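PDB 3FZ0: nucleoside hydrolase, putative from Trypanosoma brucei, which belongs to the nucleoside hydrolase family and holds a calcium ion in a site built largely from aspartates on an alpha/beta fold. Local coordinates for residues B[282-287]-B[346-351]; B[161-166]-B[288-293]; B[286-289]-B[294-297]; B[11-14]-B[18-21]. The protein carries 2 engineered substitutions. One frame throughout, in Å; residues are numbered along the deposited sequence.

Overall arrangement
Helix 282-291 runs through three of the four contacts. Its first turn packs on helix 345-356 in contact 1, its later part on strand 162-165 in contact 2, and the chain leaving it folds back on it in contact 3, so these centres lie only 7 to 10 Å apart. Contact 4, about 13 Å from the centres of contacts 1 and 2 and 16 Å from that of contact 3, comes first along the chain, where strand 6-13 passes into helix 17-27; contacts 1 and 2 cross in sequence, and contact 3 is a short return. Contacts 2, 3 and 4 all reach the large mixed sheet. Calcium ties contact 4 to contact 1, so helix 282-291 connects the metal site with helix 345-356.

Contact 1: B[282-287]-B[346-351]; sequences PDAVAV and EMFLKA. With CA (calcium ion), chain G.
One aromatic ring does all the touching on the 346-351 side: Phe348 reaches from its helix to two short apolar side chains of helix 282-291, Ala284 and Val285, and no hydrogen bond joins the segments. With CG set anti to the backbone N (chi1 179°), the ring extends toward the neighbouring helix, and its outer atoms make the contact. Val285 lies over one face, its CG2 4.0 Å from the centroid of the Phe348 ring and 22° off the normal, a CH-pi contact displaced toward the rim. Ala284 instead meets the edge in the ring plane, with CB 3.7 Å from Phe348 CE1. Its lone methyl suits that place because it lets the ring come close to the helix, while the beta-branch of Val285 places CG2 above the face.

Asp283, just before Ala284, has another task: its OD2 binds calcium at 2.4 Å, and its OD1 accepts a hydrogen bond of 2.6 Å from a calcium-bound water. Asp14, Asp19, the carbonyl oxygen of Leu134 and two further waters complete the site. The chemistry is therefore divided round one helix: its apolar side packs on helix 345-356, while a carboxylate from the same turn reaches the metal.

Contact 2: B[161-166]-B[288-293]; sequences GIVIMN and LVAIRP
Val163 meets both Ala290 and Val289, one with each of its methyl groups, and it contributes more buried surface than either partner. Its CG1 is anti to the backbone N (chi1 -173°) and CG2 anti to the carbonyl carbon, a rotation that aims CG1 at Val289 and CG2 at Ala290, neighbouring positions on the last turn of the helix. CG2 lies 3.8 Å from Ala290 CB and 3.9 Å from Ala290 CA, so the valine rests against the helix backbone as well as its methyl. A residue as small as alanine suits this point, for the strand and helix are close, with Val163 CA only 6.0 Å from Ala290 CA.

This is the packing of a helix on the face of a central beta-sheet, as in the alpha/beta fold of nucleoside hydrolases. Strand 162-165 is an inner parallel strand, its main chain bonded to strand 127-133 on one flank and to strand 203-206 on the other, and a beta-branched residue such as Val163 is well suited to that extended backbone.

Val289 supplies the lesser share. Its CG1 approaches Val163 CG1 at 4.1 Å, the two forks crossing at a slant, methyl against methyl. All three residues are buried, and dispersion and the exclusion of water hold them together. The helix closes just beyond them: Arg292 N donates to Leu288 O at 2.8 Å, Arg292 being the first residue to leave helical geometry, while the carbonyl oxygen of Ala290 receives the side-chain amide of Gln130 from strand 127-133.

Contact 3: B[286-289]-B[294-297]; sequences AVLV and ESVL
Apolar packing joins Val289 to Val296. Val296 directs CG2 at both branches of Val289, lying 3.8 Å from Val289 CG1 and 4.0 Å from Val289 CG2. The same CG1 that meets the sheet at strand 162-165 thus also borders the start of strand 296-306. The two methyls of Val289 let it meet two partners at once, and the beta-branch of Val296 is at ease in the extended chain. Around this pair, Val343 touches Val289 and Ile340 touches Val296, both from the adjacent strand 337-343.

Van der Waals contact of a mixed kind brings Ser295 against Leu288 and Val289. The leucine lays CG and CD2 against the serine, with CD2 3.9 Å from Ser295 CB and CG 3.8 Å from Ser295 OG. The hydroxyl also lies against the helix backbone, Ser295 OG being 3.9 Å from Val289 CA.

Hydrogen bonding does not cross between the segments; the serine hydroxyl is instead bonded to the carbonyl oxygen of Arg292. Placed between the backbone N and the carbonyl carbon (chi1 76°), OG faces the chain that has just left the helix. A small polar residue can therefore satisfy a main-chain oxygen within the turn and still present CB and OG to Leu288.

The arrangement is a tight helix-to-strand connection: helix 282-291 ends, a short 3-10 turn reverses the chain, and strand 296-306 sets out in the mixed sheet, antiparallel to strand 337-343.

Contact 4: B[11-14]-B[18-21]; sequences IDTD and DDAI. With CA (calcium ion), chain G.
Thr13, Asp14 and Asp19 come together in the calcium site, at the point where strand 6-13 gives way to helix 17-27, the opening of a beta-alpha-beta unit. The sequence here, with its aspartates on both sides of a short glycine-containing turn, is the N-terminal aspartate cluster characteristic of nucleoside hydrolases.

Asp19 grips the metal with both carboxylate oxygens, OD1 at 2.6 Å and OD2 at 2.5 Å, whereas Asp14 gives OD1 alone, at 2.4 Å. The two side chains cross at about a right angle, with 73° between their carboxylate planes. Asp14 OD1 and Asp19 OD2 lie 3.2 Å apart without a hydrogen bond, drawn together by the calcium they share. The other oxygen of Asp14 is held by the backbone N of Asn43. Asp283, the carbonyl oxygen of Leu134 and three waters bring the coordination to eight; one of these waters donates to Asp18 OD1 at 2.6 Å.

Thr13 belongs to the second shell. Its OG1, anti to the backbone N (chi1 179°), donates to Asp19 OD2 at 2.6 Å, arriving from above the carboxylate plane, 42° out of it, and also receives the backbone N of Cys15. A threonine fits because its beta-branch suits the extended backbone, while OG1 reaches the carboxylate.

Asp19 OD2 is thus shared between metal and hydroxyl, and Asp19 OD1 also receives the backbone N of Gly16. These bonds probably fix the rotation of the carboxylate, so the oxygens stay directed at the calcium, which in turn ties the strand end to the helix.

Contact 1: B[282-287]-B[346-351]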
# COMPACT_ATOMS: atom_id res chain seq x y z
N PRO B 282 10.35 3.09 -28.58
CA PRO B 282 8.99 3.39 -28.07
C PRO B 282 8.46 4.78 -28.34
O PRO B 282 7.31 4.91 -28.81
CB PRO B 282 9.10 3.11 -26.57
CG PRO B 282 10.15 2.02 -26.50
CD PRO B 282 11.20 2.50 -27.52
N ASP B 283 9.24 5.82 -28.03
CA ASP B 283 8.72 7.20 -28.22
C ASP B 283 8.36 7.52 -29.66
O ASP B 283 7.44 8.29 -29.91
CB ASP B 283 9.71 8.23 -27.69
CG ASP B 283 9.87 8.15 -26.20
OD1 ASP B 283 8.93 7.69 -25.52
OD2 ASP B 283 10.93 8.55 -25.68
N ALA B 284 9.06 6.92 -30.63
CA ALA B 284 8.76 7.17 -32.04
C ALA B 284 7.41 6.59 -32.39
O ALA B 284 6.66 7.17 -33.20
CB ALA B 284 9.85 6.61 -32.96
N VAL B 285 7.07 5.45 -31.78
CA VAL B 285 5.78 4.82 -32.02
C VAL B 285 4.64 5.73 -31.51
O VAL B 285 3.58 5.89 -32.14
CB VAL B 285 5.73 3.36 -31.42
CG1 VAL B 285 4.37 2.68 -31.64
CG2 VAL B 285 6.80 2.48 -32.02
N ALA B 286 4.85 6.34 -30.35
CA ALA B 286 3.85 7.23 -29.78
C ALA B 286 3.63 8.46 -30.68
O ALA B 286 2.48 8.81 -30.98
CB ALA B 286 4.28 7.65 -28.35
N VAL B 287 4.72 9.12 -31.09
CA VAL B 287 4.60 10.23 -32.06
C VAL B 287 3.85 9.80 -33.33
O VAL B 287 2.98 10.53 -33.81
CB VAL B 287 5.97 10.92 -32.41
CG1 VAL B 287 5.81 11.92 -33.53
CG2 VAL B 287 6.54 11.63 -31.16
N GLU B 346 4.64 -1.36 -40.98
CA GLU B 346 4.92 -0.82 -42.29
C GLU B 346 4.87 0.74 -42.31
O GLU B 346 5.81 1.37 -42.80
CB GLU B 346 3.96 -1.45 -43.29
CG GLU B 346 4.36 -1.31 -44.75
CD GLU B 346 3.90 -2.53 -45.60
OE1 GLU B 346 3.51 -3.59 -45.01
OE2 GLU B 346 3.94 -2.42 -46.87
N MET B 347 3.82 1.34 -41.72
CA MET B 347 3.71 2.80 -41.66
C MET B 347 4.78 3.40 -40.77
O MET B 347 5.27 4.50 -41.05
CB MET B 347 2.35 3.24 -41.14
CG MET B 347 1.29 3.40 -42.19
SD MET B 347 -0.22 4.14 -41.53
CE MET B 347 0.43 5.57 -40.73
N PHE B 348 5.13 2.69 -39.69
CA PHE B 348 6.22 3.08 -38.81
C PHE B 348 7.61 3.14 -39.51
O PHE B 348 8.32 4.13 -39.39
CB PHE B 348 6.27 2.14 -37.61
CG PHE B 348 7.38 2.45 -36.64
CD1 PHE B 348 7.44 3.69 -36.00
CD2 PHE B 348 8.36 1.50 -36.35
CE1 PHE B 348 8.44 3.98 -35.08
CE2 PHE B 348 9.39 1.77 -35.44
CZ PHE B 348 9.44 3.01 -34.80
N LEU B 349 7.97 2.08 -40.24
CA LEU B 349 9.22 2.05 -40.96
C LEU B 349 9.28 3.16 -42.01
O LEU B 349 10.32 3.79 -42.19
CB LEU B 349 9.44 0.68 -41.60
CG LEU B 349 9.49 -0.56 -40.70
CD1 LEU B 349 9.91 -1.80 -41.52
CD2 LEU B 349 10.41 -0.36 -39.51
N LYS B 350 8.16 3.40 -42.69
CA LYS B 350 8.11 4.42 -43.73
C LYS B 350 8.38 5.80 -43.12
O LYS B 350 9.11 6.63 -43.68
CB LYS B 350 6.79 4.39 -44.47
CG LYS B 350 6.77 5.32 -45.64
CD LYS B 350 5.37 5.90 -45.91
CE LYS B 350 5.43 7.35 -46.46
NZ LYS B 350 6.49 7.57 -47.51
N ALA B 351 7.78 6.05 -41.95
CA ALA B 351 7.98 7.31 -41.22
C ALA B 351 9.46 7.49 -40.82
O ALA B 351 9.98 8.62 -40.85
CB ALA B 351 7.07 7.38 -39.99
CA CA G . 11.45 9.09 -23.36
O HOH W 1 10.03 7.30 -23.19
O HOH W 2 11.65 8.13 -20.85
O HOH W 3 13.04 7.26 -23.67

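Contact 2: B[161-166]-B[288-293]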
# COMPACT_ATOMS: atom_id res chain seq x y z
N GLY B 161 -6.31 14.66 -28.12
CA GLY B 161 -5.53 15.77 -27.57
C GLY B 161 -4.26 15.35 -26.84
O GLY B 161 -3.30 16.14 -26.74
N ILE B 162 -4.24 14.14 -26.31
CA ILE B 162 -3.05 13.69 -25.61
C ILE B 162 -2.69 12.25 -25.96
O ILE B 162 -3.52 11.34 -25.95
CB ILE B 162 -3.11 13.98 -24.04
CG1 ILE B 162 -1.81 13.57 -23.33
CG2 ILE B 162 -4.36 13.35 -23.40
CD1 ILE B 162 -1.68 14.09 -21.89
N VAL B 163 -1.45 12.06 -26.34
CA VAL B 163 -0.91 10.73 -26.58
C VAL B 163 0.31 10.57 -25.70
O VAL B 163 1.16 11.44 -25.65
CB VAL B 163 -0.56 10.54 -28.04
CG1 VAL B 163 -0.17 9.13 -28.29
CG2 VAL B 163 -1.73 10.92 -28.91
N ILE B 164 0.36 9.48 -24.94
CA ILE B 164 1.46 9.28 -23.98
C ILE B 164 2.24 7.99 -24.21
O ILE B 164 1.66 6.92 -24.48
CB ILE B 164 0.95 9.37 -22.51
CG1 ILE B 164 -0.03 8.22 -22.17
CG2 ILE B 164 0.33 10.74 -22.26
CD1 ILE B 164 -0.45 8.17 -20.71
N MET B 165 3.57 8.06 -24.15
CA MET B 165 4.33 6.79 -24.13
C MET B 165 4.51 6.41 -22.67
O MET B 165 5.28 7.02 -21.95
CB MET B 165 5.68 6.87 -24.88
CG MET B 165 6.25 5.51 -25.15
SD MET B 165 6.87 4.71 -23.65
CE MET B 165 6.25 3.04 -23.82
N ASN B 166 3.77 5.39 -22.26
CA ASN B 166 3.48 5.14 -20.84
C ASN B 166 2.83 3.76 -20.57
O ASN B 166 1.98 3.30 -21.35
CB ASN B 166 2.59 6.27 -20.28
CG ASN B 166 2.44 6.22 -18.75
OD1 ASN B 166 1.64 5.45 -18.21
ND2 ASN B 166 3.19 7.07 -18.05
N LEU B 288 4.13 8.61 -33.85
CA LEU B 288 3.40 8.11 -35.01
C LEU B 288 1.89 7.99 -34.74
O LEU B 288 1.05 8.36 -35.60
CB LEU B 288 3.97 6.78 -35.47
CG LEU B 288 3.30 6.18 -36.70
CD1 LEU B 288 3.80 6.90 -37.91
CD2 LEU B 288 3.65 4.72 -36.77
N VAL B 289 1.54 7.47 -33.57
CA VAL B 289 0.13 7.31 -33.21
C VAL B 289 -0.56 8.67 -33.20
O VAL B 289 -1.68 8.79 -33.67
CB VAL B 289 -0.05 6.54 -31.90
CG1 VAL B 289 -1.46 6.68 -31.34
CG2 VAL B 289 0.28 5.07 -32.12
N ALA B 290 0.11 9.69 -32.67
CA ALA B 290 -0.45 11.03 -32.55
C ALA B 290 -0.74 11.66 -33.88
O ALA B 290 -1.75 12.30 -34.06
CB ALA B 290 0.49 11.94 -31.79
N ILE B 291 0.18 11.51 -34.82
CA ILE B 291 0.03 12.24 -36.07
C ILE B 291 -0.56 11.42 -37.23
O ILE B 291 -1.11 12.01 -38.15
CB ILE B 291 1.28 13.06 -36.43
CG1 ILE B 291 2.49 12.19 -36.67
CG2 ILE B 291 1.63 13.97 -35.28
CD1 ILE B 291 3.83 12.98 -36.49
N ARG B 292 -0.45 10.09 -37.16
CA ARG B 292 -1.08 9.24 -38.15
C ARG B 292 -1.98 8.25 -37.47
O ARG B 292 -1.59 7.10 -37.28
CB ARG B 292 -0.04 8.52 -39.01
CG ARG B 292 1.00 9.42 -39.67
CD ARG B 292 1.56 8.78 -40.90
NE ARG B 292 0.78 9.11 -42.07
CZ ARG B 292 0.59 8.30 -43.12
NH1 ARG B 292 1.14 7.10 -43.16
NH2 ARG B 292 -0.15 8.72 -44.16
N PRO B 293 -3.21 8.68 -37.11
CA PRO B 293 -4.12 7.84 -36.32
C PRO B 293 -4.48 6.53 -37.03
O PRO B 293 -4.89 5.58 -36.38
CB PRO B 293 -5.37 8.72 -36.16
CG PRO B 293 -5.31 9.68 -37.36
CD PRO B 293 -3.83 9.98 -37.46

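Contact 3: B[286-289]-B[294-297]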
# COMPACT_ATOMS: atom_id res chain seq x y z
N ALA B 286 4.85 6.34 -30.35
CA ALA B 286 3.85 7.23 -29.78
C ALA B 286 3.63 8.46 -30.68
O ALA B 286 2.48 8.81 -30.98
CB ALA B 286 4.28 7.65 -28.35
N VAL B 287 4.72 9.12 -31.09
CA VAL B 287 4.60 10.23 -32.06
C VAL B 287 3.85 9.80 -33.33
O VAL B 287 2.98 10.53 -33.81
CB VAL B 287 5.97 10.92 -32.41
CG1 VAL B 287 5.81 11.92 -33.53
CG2 VAL B 287 6.54 11.63 -31.16
N LEU B 288 4.13 8.61 -33.85
CA LEU B 288 3.40 8.11 -35.01
C LEU B 288 1.89 7.99 -34.74
O LEU B 288 1.05 8.36 -35.60
CB LEU B 288 3.97 6.78 -35.47
CG LEU B 288 3.30 6.18 -36.70
CD1 LEU B 288 3.80 6.90 -37.91
CD2 LEU B 288 3.65 4.72 -36.77
N VAL B 289 1.54 7.47 -33.57
CA VAL B 289 0.13 7.31 -33.21
C VAL B 289 -0.56 8.67 -33.20
O VAL B 289 -1.68 8.79 -33.67
CB VAL B 289 -0.05 6.54 -31.90
CG1 VAL B 289 -1.46 6.68 -31.34
CG2 VAL B 289 0.28 5.07 -32.12
N GLU B 294 -4.32 6.49 -38.35
CA GLU B 294 -4.60 5.32 -39.17
C GLU B 294 -3.56 4.22 -38.95
O GLU B 294 -3.77 3.08 -39.37
CB GLU B 294 -4.72 5.69 -40.66
CG GLU B 294 -3.41 6.24 -41.31
CD GLU B 294 -3.22 7.79 -41.21
OE1 GLU B 294 -3.75 8.43 -40.27
OE2 GLU B 294 -2.51 8.37 -42.09
N SER B 295 -2.46 4.55 -38.29
CA SER B 295 -1.44 3.57 -37.90
C SER B 295 -1.88 2.65 -36.76
O SER B 295 -1.21 1.65 -36.51
CB SER B 295 -0.13 4.24 -37.52
OG SER B 295 -0.24 4.81 -36.22
N VAL B 296 -2.95 3.02 -36.06
CA VAL B 296 -3.48 2.19 -35.00
C VAL B 296 -4.33 1.12 -35.66
O VAL B 296 -5.39 1.39 -36.16
CB VAL B 296 -4.32 3.04 -33.97
CG1 VAL B 296 -5.08 2.16 -32.97
CG2 VAL B 296 -3.44 4.06 -33.24
N LEU B 297 -3.84 -0.11 -35.68
CA LEU B 297 -4.58 -1.23 -36.26
C LEU B 297 -5.58 -1.85 -35.28
O LEU B 297 -6.60 -2.39 -35.69
CB LEU B 297 -3.63 -2.30 -36.82
CG LEU B 297 -2.81 -1.92 -38.08
CD1 LEU B 297 -1.90 -3.08 -38.57
CD2 LEU B 297 -3.70 -1.32 -39.26

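Contact 4: B[11-14]-B[18-21]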
# COMPACT_ATOMS: atom_id res chain seq x y z
N ILE B 11 5.69 18.73 -27.31
CA ILE B 11 6.29 17.44 -27.01
C ILE B 11 7.01 17.54 -25.67
O ILE B 11 7.92 18.37 -25.47
CB ILE B 11 7.23 16.94 -28.15
CG1 ILE B 11 6.43 16.68 -29.42
CG2 ILE B 11 7.97 15.65 -27.71
CD1 ILE B 11 7.27 16.41 -30.64
N ASP B 12 6.55 16.74 -24.73
CA ASP B 12 7.16 16.70 -23.41
C ASP B 12 8.04 15.48 -23.38
O ASP B 12 7.60 14.41 -23.74
CB ASP B 12 6.10 16.66 -22.33
CG ASP B 12 6.69 16.84 -20.95
OD1 ASP B 12 7.01 15.80 -20.34
OD2 ASP B 12 6.86 17.99 -20.48
N THR B 13 9.28 15.65 -22.95
CA THR B 13 10.29 14.64 -23.19
C THR B 13 11.41 14.61 -22.15
O THR B 13 11.79 15.65 -21.58
CB THR B 13 10.91 14.80 -24.65
OG1 THR B 13 11.92 13.81 -24.85
CG2 THR B 13 11.53 16.17 -24.83
N ASP B 14 11.96 13.42 -21.93
CA ASP B 14 13.16 13.28 -21.12
C ASP B 14 14.44 13.03 -21.95
O ASP B 14 15.48 12.61 -21.42
CB ASP B 14 12.99 12.23 -20.00
CG ASP B 14 12.89 10.79 -20.52
OD1 ASP B 14 12.41 10.55 -21.65
OD2 ASP B 14 13.28 9.86 -19.78
N ASP B 18 15.55 7.47 -28.13
CA ASP B 18 14.24 7.31 -28.80
C ASP B 18 13.37 8.57 -28.77
O ASP B 18 12.59 8.82 -29.68
CB ASP B 18 13.52 6.01 -28.39
CG ASP B 18 13.01 6.03 -26.95
OD1 ASP B 18 13.81 6.36 -26.02
OD2 ASP B 18 11.79 5.74 -26.77
N ASP B 19 13.54 9.41 -27.76
CA ASP B 19 12.95 10.75 -27.80
C ASP B 19 13.43 11.58 -29.01
O ASP B 19 12.65 12.30 -29.64
CB ASP B 19 13.26 11.52 -26.52
CG ASP B 19 12.77 10.81 -25.28
OD1 ASP B 19 13.44 9.87 -24.81
OD2 ASP B 19 11.70 11.19 -24.74
N ALA B 20 14.72 11.50 -29.31
CA ALA B 20 15.27 12.24 -30.45
C ALA B 20 14.67 11.74 -31.76
O ALA B 20 14.26 12.57 -32.56
CB ALA B 20 16.79 12.18 -30.48
N ILE B 21 14.63 10.42 -31.98
CA ILE B 21 14.00 9.84 -33.18
C ILE B 21 12.52 10.29 -33.27
O ILE B 21 12.03 10.63 -34.34
CB ILE B 21 14.06 8.27 -33.21
CG1 ILE B 21 15.52 7.78 -33.19
CG2 ILE B 21 13.26 7.69 -34.43
CD1 ILE B 21 16.37 8.23 -34.38
CA CA G . 11.45 9.09 -23.36
O HOH W 3 13.04 7.26 -23.67
O HOH W 1 10.03 7.30 -23.19
O HOH W 2 11.65 8.13 -20.85